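Local coordinates for allergen Aed a 2 (Aedes aegypti, PDB 3DXL), which binds and sequesters host biogenic amines and eicosanoids such as leukotrienes, thereby modulating blood feeding by the female mosquito, at residues L10-R15 and L55-L60; G2-E7 and A70-E75. All blocks are in the same frame, centred on the assembly; numbering follows the deposited sequence. Where two conformers were deposited one is given.

Interaction 1 of 2, residues L10-R15 and L55-L60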
ATOM      1  N   LEU A  10       4.672  -3.449  -4.678  1.00  8.86           N
ATOM      2  CA  LEU A  10       5.590  -3.428  -3.548  1.00  8.82           C
ATOM      3  C   LEU A  10       4.797  -3.285  -2.246  1.00  8.54           C
ATOM      4  O   LEU A  10       5.086  -3.952  -1.246  1.00  9.08           O
ATOM      5  CB  LEU A  10       6.616  -2.298  -3.679  1.00  9.51           C
ATOM      6  CG  LEU A  10       7.690  -2.238  -2.590  1.00 10.24           C
ATOM      7  CD1 LEU A  10       8.624  -3.471  -2.601  1.00 10.96           C
ATOM      8  CD2 LEU A  10       8.478  -0.958  -2.745  1.00 11.16           C
ATOM      9  N   PHE A  11       3.786  -2.412  -2.254  1.00  8.49           N
ATOM     10  CA  PHE A  11       2.940  -2.257  -1.084  1.00  8.43           C
ATOM     11  C   PHE A  11       2.274  -3.586  -0.712  1.00  8.78           C
ATOM     12  O   PHE A  11       2.275  -3.976   0.453  1.00  8.97           O
ATOM     13  CB  PHE A  11       1.882  -1.180  -1.295  1.00  9.02           C
ATOM     14  CG  PHE A  11       1.011  -0.996  -0.102  1.00  9.84           C
ATOM     15  CD1 PHE A  11       1.462  -0.260   0.991  1.00 10.83           C
ATOM     16  CD2 PHE A  11      -0.231  -1.606  -0.034  1.00 11.17           C
ATOM     17  CE1 PHE A  11       0.672  -0.123   2.131  1.00 11.93           C
ATOM     18  CE2 PHE A  11      -1.031  -1.472   1.095  1.00 12.15           C
ATOM     19  CZ  PHE A  11      -0.576  -0.725   2.180  1.00 11.81           C
ATOM     20  N   ILE A  12       1.687  -4.256  -1.698  1.00  9.08           N
ATOM     21  CA  ILE A  12       1.033  -5.544  -1.458  1.00  9.41           C
ATOM     22  C   ILE A  12       1.994  -6.578  -0.878  1.00  9.11           C
ATOM     23  O   ILE A  12       1.712  -7.192   0.152  1.00  9.36           O
ATOM     24  CB  ILE A  12       0.356  -6.087  -2.747  1.00  9.44           C
ATOM     25  CG1 ILE A  12      -0.880  -5.245  -3.078  1.00 10.11           C
ATOM     26  CG2 ILE A  12      -0.007  -7.572  -2.585  1.00  9.69           C
ATOM     27  CD1 ILE A  12      -1.469  -5.498  -4.458  1.00 10.12           C
ATOM     28  N   PHE A  13       3.140  -6.765  -1.527  1.00  9.32           N
ATOM     29  CA  PHE A  13       4.049  -7.802  -1.070  1.00  9.64           C
ATOM     30  C   PHE A  13       4.535  -7.514   0.352  1.00  9.42           C
ATOM     31  O   PHE A  13       4.537  -8.390   1.217  1.00  9.55           O
ATOM     32  CB  PHE A  13       5.254  -7.972  -2.009  1.00 10.72           C
ATOM     33  CG  PHE A  13       4.896  -8.313  -3.450  1.00 11.86           C
ATOM     34  CD1 PHE A  13       3.844  -9.164  -3.756  1.00 12.34           C
ATOM     35  CD2 PHE A  13       5.630  -7.758  -4.493  1.00 13.30           C
ATOM     36  CE1 PHE A  13       3.540  -9.468  -5.087  1.00 13.58           C
ATOM     37  CE2 PHE A  13       5.330  -8.055  -5.823  1.00 14.73           C
ATOM     38  CZ  PHE A  13       4.286  -8.900  -6.108  1.00 14.06           C
ATOM     39  N   THR A  14       4.962  -6.275   0.590  1.00  9.20           N
ATOM     40  CA  THR A  14       5.502  -5.934   1.903  1.00  9.36           C
ATOM     41  C   THR A  14       4.450  -5.957   3.007  1.00  8.66           C
ATOM     42  O   THR A  14       4.749  -6.414   4.113  1.00  9.10           O
ATOM     43  CB  THR A  14       6.286  -4.601   1.896  1.00  8.87           C
ATOM     44  OG1 THR A  14       5.437  -3.538   1.452  1.00  9.34           O
ATOM     45  CG2 THR A  14       7.513  -4.715   0.997  1.00 10.25           C
ATOM     46  N   ARG A  15       3.232  -5.489   2.718  1.00  9.18           N
ATOM     47  CA  ARG A  15       2.143  -5.570   3.692  1.00  9.08           C
ATOM     48  C   ARG A  15       1.838  -7.028   4.043  1.00  9.13           C
ATOM     49  O   ARG A  15       1.695  -7.384   5.211  1.00  8.99           O
ATOM     50  CB  ARG A  15       0.883  -4.854   3.196  1.00  9.35           C
ATOM     51  CG  ARG A  15      -0.372  -5.070   4.045  1.00  9.37           C
ATOM     52  CD  ARG A  15      -0.231  -4.608   5.507  1.00 10.55           C
ATOM     53  NE  ARG A  15       0.101  -3.188   5.632  1.00  9.66           N
ATOM     54  CZ  ARG A  15      -0.793  -2.206   5.601  1.00  9.57           C
ATOM     55  NH1 ARG A  15      -2.092  -2.465   5.477  1.00  9.91           N
ATOM     56  NH2 ARG A  15      -0.380  -0.950   5.708  1.00  8.73           N
ATOM     57  N   LEU A  55      -2.676 -12.993  -3.056  1.00 10.56           N
ATOM     58  CA  LEU A  55      -3.694 -13.333  -4.047  1.00 11.20           C
ATOM     59  C   LEU A  55      -4.977 -12.518  -3.876  1.00 11.18           C
ATOM     60  O   LEU A  55      -5.611 -12.127  -4.856  1.00 11.47           O
ATOM     61  CB  LEU A  55      -3.993 -14.834  -4.002  1.00 11.45           C
ATOM     62  CG  LEU A  55      -2.831 -15.723  -4.458  1.00 11.63           C
ATOM     63  CD1 LEU A  55      -3.035 -17.163  -4.019  1.00 13.03           C
ATOM     64  CD2 LEU A  55      -2.603 -15.641  -5.971  1.00 12.49           C
ATOM     65  N   VAL A  56      -5.356 -12.263  -2.629  1.00 11.43           N
ATOM     66  CA  VAL A  56      -6.546 -11.465  -2.345  1.00 11.72           C
ATOM     67  C   VAL A  56      -6.332  -9.994  -2.703  1.00 11.77           C
ATOM     68  O   VAL A  56      -7.174  -9.383  -3.358  1.00 12.26           O
ATOM     69  CB  VAL A  56      -7.001 -11.641  -0.884  1.00 11.87           C
ATOM     70  CG1 VAL A  56      -8.091 -10.640  -0.518  1.00 12.57           C
ATOM     71  CG2 VAL A  56      -7.500 -13.066  -0.678  1.00 11.74           C
ATOM     72  N   ARG A  57      -5.194  -9.433  -2.303  1.00 11.57           N
ATOM     73  CA  ARG A  57      -4.946  -8.014  -2.598  1.00 12.04           C
ATOM     74  C   ARG A  57      -4.795  -7.738  -4.096  1.00 12.18           C
ATOM     75  O   ARG A  57      -5.152  -6.667  -4.580  1.00 12.47           O
ATOM     76  CB  ARG A  57      -3.745  -7.476  -1.810  1.00 12.37           C
ATOM     77  CG  ARG A  57      -4.048  -7.213  -0.340  1.00 14.01           C
ATOM     78  CD  ARG A  57      -2.928  -6.414   0.310  1.00 15.38           C
ATOM     79  NE  ARG A  57      -3.316  -5.912   1.628  1.00 18.05           N
ATOM     80  CZ  ARG A  57      -3.788  -4.691   1.878  1.00 18.58           C
ATOM     81  NH1 ARG A  57      -3.906  -3.784   0.915  1.00 19.73           N
ATOM     82  NH2 ARG A  57      -4.112  -4.360   3.118  1.00 19.80           N
ATOM     83  N   THR A  58      -4.304  -8.724  -4.846  1.00 12.11           N
ATOM     84  CA  THR A  58      -4.148  -8.541  -6.292  0.50 12.21           C
ATOM     85  C   THR A  58      -5.440  -8.829  -7.029  1.00 12.44           C
ATOM     86  O   THR A  58      -5.619  -8.380  -8.158  1.00 13.03           O
ATOM     87  CB  THR A  58      -3.053  -9.426  -6.896  0.50 12.14           C
ATOM     88  OG1 THR A  58      -3.320 -10.799  -6.583  0.50 11.77           O
ATOM     89  CG2 THR A  58      -1.696  -9.014  -6.369  0.50 11.80           C
ATOM     90  N   GLY A  59      -6.347  -9.557  -6.386  1.00 12.94           N
ATOM     91  CA  GLY A  59      -7.616  -9.926  -7.011  1.00 13.26           C
ATOM     92  C   GLY A  59      -7.572 -11.246  -7.761  1.00 13.41           C
ATOM     93  O   GLY A  59      -8.545 -11.617  -8.419  1.00 14.55           O
ATOM     94  N   LEU A  60      -6.458 -11.971  -7.651  1.00 13.13           N
ATOM     95  CA  LEU A  60      -6.343 -13.294  -8.269  1.00 13.39           C
ATOM     96  C   LEU A  60      -7.214 -14.316  -7.567  1.00 13.43           C
ATOM     97  O   LEU A  60      -7.677 -15.273  -8.195  1.00 13.95           O
ATOM     98  CB  LEU A  60      -4.892 -13.771  -8.281  1.00 13.58           C
ATOM     99  CG  LEU A  60      -3.997 -13.169  -9.349  1.00 13.85           C
ATOM    100  CD1 LEU A  60      -2.553 -13.384  -8.998  1.00 14.89           C
ATOM    101  CD2 LEU A  60      -4.313 -13.769 -10.719  1.00 14.87           C
TER
HETATM  102  O   HOH W   1      -4.099  -4.647   5.973  1.00 20.61           O

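Interaction 2 of 2, residues G2-E7 and A70-E75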
ATOM      1  N   GLY A   2      -6.838  -4.356 -10.571  1.00 20.02           N
ATOM      2  CA  GLY A   2      -5.715  -3.942 -11.398  1.00 18.61           C
ATOM      3  C   GLY A   2      -6.090  -2.830 -12.362  1.00 17.07           C
ATOM      4  O   GLY A   2      -7.248  -2.395 -12.394  1.00 18.14           O
ATOM      5  N   PRO A   3      -5.112  -2.346 -13.148  1.00 15.81           N
ATOM      6  CA  PRO A   3      -3.720  -2.788 -13.090  1.00 14.47           C
ATOM      7  C   PRO A   3      -3.003  -2.191 -11.871  1.00 13.10           C
ATOM      8  O   PRO A   3      -3.511  -1.252 -11.239  1.00 13.07           O
ATOM      9  CB  PRO A   3      -3.126  -2.210 -14.370  1.00 14.32           C
ATOM     10  CG  PRO A   3      -3.916  -0.938 -14.579  1.00 15.40           C
ATOM     11  CD  PRO A   3      -5.308  -1.275 -14.145  1.00 16.29           C
ATOM     12  N   PHE A   4      -1.838  -2.735 -11.556  1.00 12.19           N
ATOM     13  CA  PHE A   4      -1.033  -2.281 -10.430  1.00 11.28           C
ATOM     14  C   PHE A   4       0.330  -1.833 -10.911  1.00 10.96           C
ATOM     15  O   PHE A   4       0.986  -2.537 -11.693  1.00 10.90           O
ATOM     16  CB  PHE A   4      -0.867  -3.412  -9.420  1.00 12.14           C
ATOM     17  CG  PHE A   4      -2.149  -3.880  -8.812  1.00 12.35           C
ATOM     18  CD1 PHE A   4      -2.820  -3.101  -7.868  1.00 13.68           C
ATOM     19  CD2 PHE A   4      -2.695  -5.106  -9.173  1.00 13.46           C
ATOM     20  CE1 PHE A   4      -4.010  -3.547  -7.300  1.00 14.79           C
ATOM     21  CE2 PHE A   4      -3.878  -5.551  -8.606  1.00 14.37           C
ATOM     22  CZ  PHE A   4      -4.539  -4.774  -7.671  1.00 14.98           C
ATOM     23  N   ASP A   5       0.769  -0.666 -10.436  1.00 10.30           N
ATOM     24  CA  ASP A   5       2.090  -0.187 -10.779  1.00 10.51           C
ATOM     25  C   ASP A   5       3.133  -0.790  -9.826  1.00  9.92           C
ATOM     26  O   ASP A   5       2.773  -1.549  -8.916  1.00  9.58           O
ATOM     27  CB  ASP A   5       2.127   1.359 -10.866  1.00 10.15           C
ATOM     28  CG  ASP A   5       2.019   2.062  -9.509  1.00 10.50           C
ATOM     29  OD1 ASP A   5       2.389   1.471  -8.476  1.00 10.95           O
ATOM     30  OD2 ASP A   5       1.591   3.241  -9.504  1.00 11.75           O
ATOM     31  N   PRO A   6       4.426  -0.524 -10.058  1.00 10.17           N
ATOM     32  CA  PRO A   6       5.432  -1.148  -9.191  1.00 10.08           C
ATOM     33  C   PRO A   6       5.294  -0.854  -7.699  1.00  9.72           C
ATOM     34  O   PRO A   6       5.544  -1.742  -6.874  1.00  9.62           O
ATOM     35  CB  PRO A   6       6.750  -0.607  -9.743  1.00 10.86           C
ATOM     36  CG  PRO A   6       6.446  -0.410 -11.199  1.00 10.57           C
ATOM     37  CD  PRO A   6       5.060   0.184 -11.188  1.00 10.39           C
ATOM     38  N   GLU A   7       4.911   0.380  -7.362  1.00  9.48           N
ATOM     39  CA  GLU A   7       4.709   0.783  -5.974  1.00  9.07           C
ATOM     40  C   GLU A   7       3.536   0.030  -5.363  1.00  8.52           C
ATOM     41  O   GLU A   7       3.576  -0.381  -4.197  1.00  8.36           O
ATOM     42  CB  GLU A   7       4.473   2.293  -5.901  1.00  9.12           C
ATOM     43  CG  GLU A   7       4.257   2.834  -4.484  1.00  9.02           C
ATOM     44  CD  GLU A   7       2.834   2.646  -3.955  1.00  9.11           C
ATOM     45  OE1 GLU A   7       1.883   2.547  -4.756  1.00  9.47           O
ATOM     46  OE2 GLU A   7       2.658   2.662  -2.716  1.00  9.65           O
ATOM     47  N   ALA A  70      -8.916 -14.637 -13.279  1.00 16.11           N
ATOM     48  CA  ALA A  70      -7.793 -14.294 -14.139  1.00 16.24           C
ATOM     49  C   ALA A  70      -7.896 -12.898 -14.754  1.00 16.40           C
ATOM     50  O   ALA A  70      -6.990 -12.467 -15.472  1.00 16.93           O
ATOM     51  CB  ALA A  70      -7.626 -15.342 -15.229  1.00 16.14           C
ATOM     52  N   SER A  71      -8.987 -12.192 -14.462  1.00 17.05           N
ATOM     53  CA  SER A  71      -9.229 -10.885 -15.065  1.00 17.31           C
ATOM     54  C   SER A  71      -8.076  -9.912 -14.824  1.00 16.46           C
ATOM     55  O   SER A  71      -7.696  -9.173 -15.728  1.00 16.37           O
ATOM     56  CB  SER A  71     -10.545 -10.282 -14.562  1.00 17.85           C
ATOM     57  OG  SER A  71     -11.635 -11.155 -14.813  1.00 20.75           O
ATOM     58  N   VAL A  72      -7.512  -9.928 -13.613  1.00 15.85           N
ATOM     59  CA  VAL A  72      -6.418  -9.015 -13.285  1.00 15.67           C
ATOM     60  C   VAL A  72      -5.176  -9.276 -14.143  1.00 14.99           C
ATOM     61  O   VAL A  72      -4.439  -8.350 -14.454  1.00 14.63           O
ATOM     62  CB  VAL A  72      -6.082  -9.006 -11.762  1.00 15.71           C
ATOM     63  CG1 VAL A  72      -5.579 -10.363 -11.295  1.00 15.58           C
ATOM     64  CG2 VAL A  72      -5.069  -7.922 -11.445  1.00 16.28           C
ATOM     65  N   ILE A  73      -4.963 -10.531 -14.556  1.00 15.06           N
ATOM     66  CA  ILE A  73      -3.826 -10.861 -15.412  1.00 14.90           C
ATOM     67  C   ILE A  73      -3.927 -10.115 -16.749  1.00 15.07           C
ATOM     68  O   ILE A  73      -2.955  -9.510 -17.205  1.00 14.70           O
ATOM     69  CB  ILE A  73      -3.708 -12.387 -15.623  1.00 14.60           C
ATOM     70  CG1 ILE A  73      -3.381 -13.062 -14.291  1.00 13.88           C
ATOM     71  CG2 ILE A  73      -2.659 -12.720 -16.703  1.00 15.28           C
ATOM     72  CD1 ILE A  73      -3.568 -14.575 -14.315  1.00 14.24           C
ATOM     73  N   GLN A  74      -5.108 -10.150 -17.358  1.00 16.13           N
ATOM     74  CA  GLN A  74      -5.322  -9.434 -18.616  1.00 17.17           C
ATOM     75  C   GLN A  74      -5.264  -7.911 -18.434  1.00 16.78           C
ATOM     76  O   GLN A  74      -4.705  -7.212 -19.277  1.00 16.52           O
ATOM     77  CB  GLN A  74      -6.628  -9.868 -19.286  1.00 18.15           C
ATOM     78  CG  GLN A  74      -6.668 -11.352 -19.706  1.00 20.54           C
ATOM     79  CD  GLN A  74      -5.578 -11.760 -20.708  1.00 23.27           C
ATOM     80  OE1 GLN A  74      -5.067 -10.940 -21.483  1.00 24.33           O
ATOM     81  NE2 GLN A  74      -5.231 -13.046 -20.698  1.00 25.45           N
ATOM     82  N   GLU A  75      -5.812  -7.405 -17.322  1.00 16.91           N
ATOM     83  CA  GLU A  75      -5.734  -5.977 -17.014  1.00 16.83           C
ATOM     84  C   GLU A  75      -4.282  -5.548 -16.855  1.00 15.28           C
ATOM     85  O   GLU A  75      -3.861  -4.508 -17.370  1.00 15.50           O
ATOM     86  CB  GLU A  75      -6.520  -5.641 -15.740  1.00 17.69           C
ATOM     87  CG  GLU A  75      -8.027  -5.581 -15.918  1.00 20.49           C
ATOM     88  CD  GLU A  75      -8.460  -4.572 -16.975  1.00 22.88           C
ATOM     89  OE1 GLU A  75      -8.000  -3.409 -16.932  1.00 24.19           O
ATOM     90  OE2 GLU A  75      -9.259  -4.957 -17.850  1.00 25.69           O
TER
HETATM   91  O   HOH W   2      -8.825  -1.917 -14.795  1.00 71.85           O

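Interaction 1 of 2, residues L10-R15 and L55-L60
Within the N-terminal odorant-binding-type unit, helix 6-20 packs against the last turn of helix 45-58, with I12 and R57 nearest at the backbone (CA to CA 6.6 Å). The apolar part of the contact is made by I12, whose side chain runs past that of R57 in the opposite direction. I12 CG2, anti to its own backbone N, lies 3.8 Å from R57 CB, while CD1 continues to T58 CG2 at 4.0 Å. From CG to NE the R57 chain is extended (chi2 -168°, chi3 168°), which carries its guanidinium along helix 6-20 to F11 and R15. There R57 NH1 stands 3.7 Å from F11 CE2; the planes are 79° apart and NH1 meets the rim of the ring, not its face. The cation-pi partner of F11 is R198. R15 CG lies over one face of the R57 guanidinium. The R15 chain bends at chi2 and chi3, and F11 CZ sits 3.5 Å above the plane of its guanidinium. The two guanidinium planes are nearly perpendicular, with R15 NH1 3.6 Å from R57 NH2. Water 1 accepts from R15 NH1 at 3.0 Å and, weakly, from R57 NH2. R213 brings a further positive charge close to R15, and the salt bridge from R15 to E210, with the shared water, probably offsets part of the cost of this clustering.

Interaction 2 of 2, residues G2-E7 and A70-E75
Residues 2-4, in the non-helical lead-in to helix 6-20, run past the first turn of helix 71-79, and two CA pairs mark the approach: G2 to V72 at 5.5 Å and P3 to E75 at 5.4 Å. G2 has positive phi (79°) and is followed by a cis peptide bond to P3. The bare G2 CA packs directly on V72 CG2 at 4.0 Å. The same CA also sits 3.7 Å above one face of the F4 ring, displaced toward the rim. F4 and V72 meet at about a right angle, CE2 to CG2 3.9 Å; anti to the backbone N, CG2 is the V72 branch that meets both F4 CE2 and G2 CA. P3 lies farther along the helix, its CB 3.8 Å from the backbone O of E75. Between the two segments the polar link is indirect: water 2 donates to G2 O at 2.9 Å and to E75 OE1 at 2.7 Å. Just beyond them, F4 N is hydrogen-bonded to Q76 OE1 of the same helix, and F4 O to H129. D5 then takes the N-cap position of helix 6-20. The contact therefore rests on van der Waals packing at V72 and E75, with one water bridging a backbone carbonyl and a carboxylate, while the F4-Q76 bond adds a direct polar tie from the chain start to helix 71-79.

How the interactions relate
The centres of interactions 1 and 2 are 11 Å apart, and the two contacts touch: T58 O lies 3.4 Å from F4 CE2 and 3.4 Å from V72 CG2, while L60 CD2 packs on V72 CG1. In chain order the segments are 2-7, 10-15, 55-60 and 70-75, so the pair 10-15/55-60 falls between the two halves of interaction 2. Helix 6-20 makes interaction 1 with helix 45-58, and the residues just before it make interaction 2 with helix 71-79. All four segments belong to the first of the protein's two odorant-binding-type units. Together they join the chain start to two helices of the N-terminal, lipid-binding half; W37, a residue that binds leukotriene E4, lies about 8 Å from T58 and 10 Å from F4, side chain to side chain.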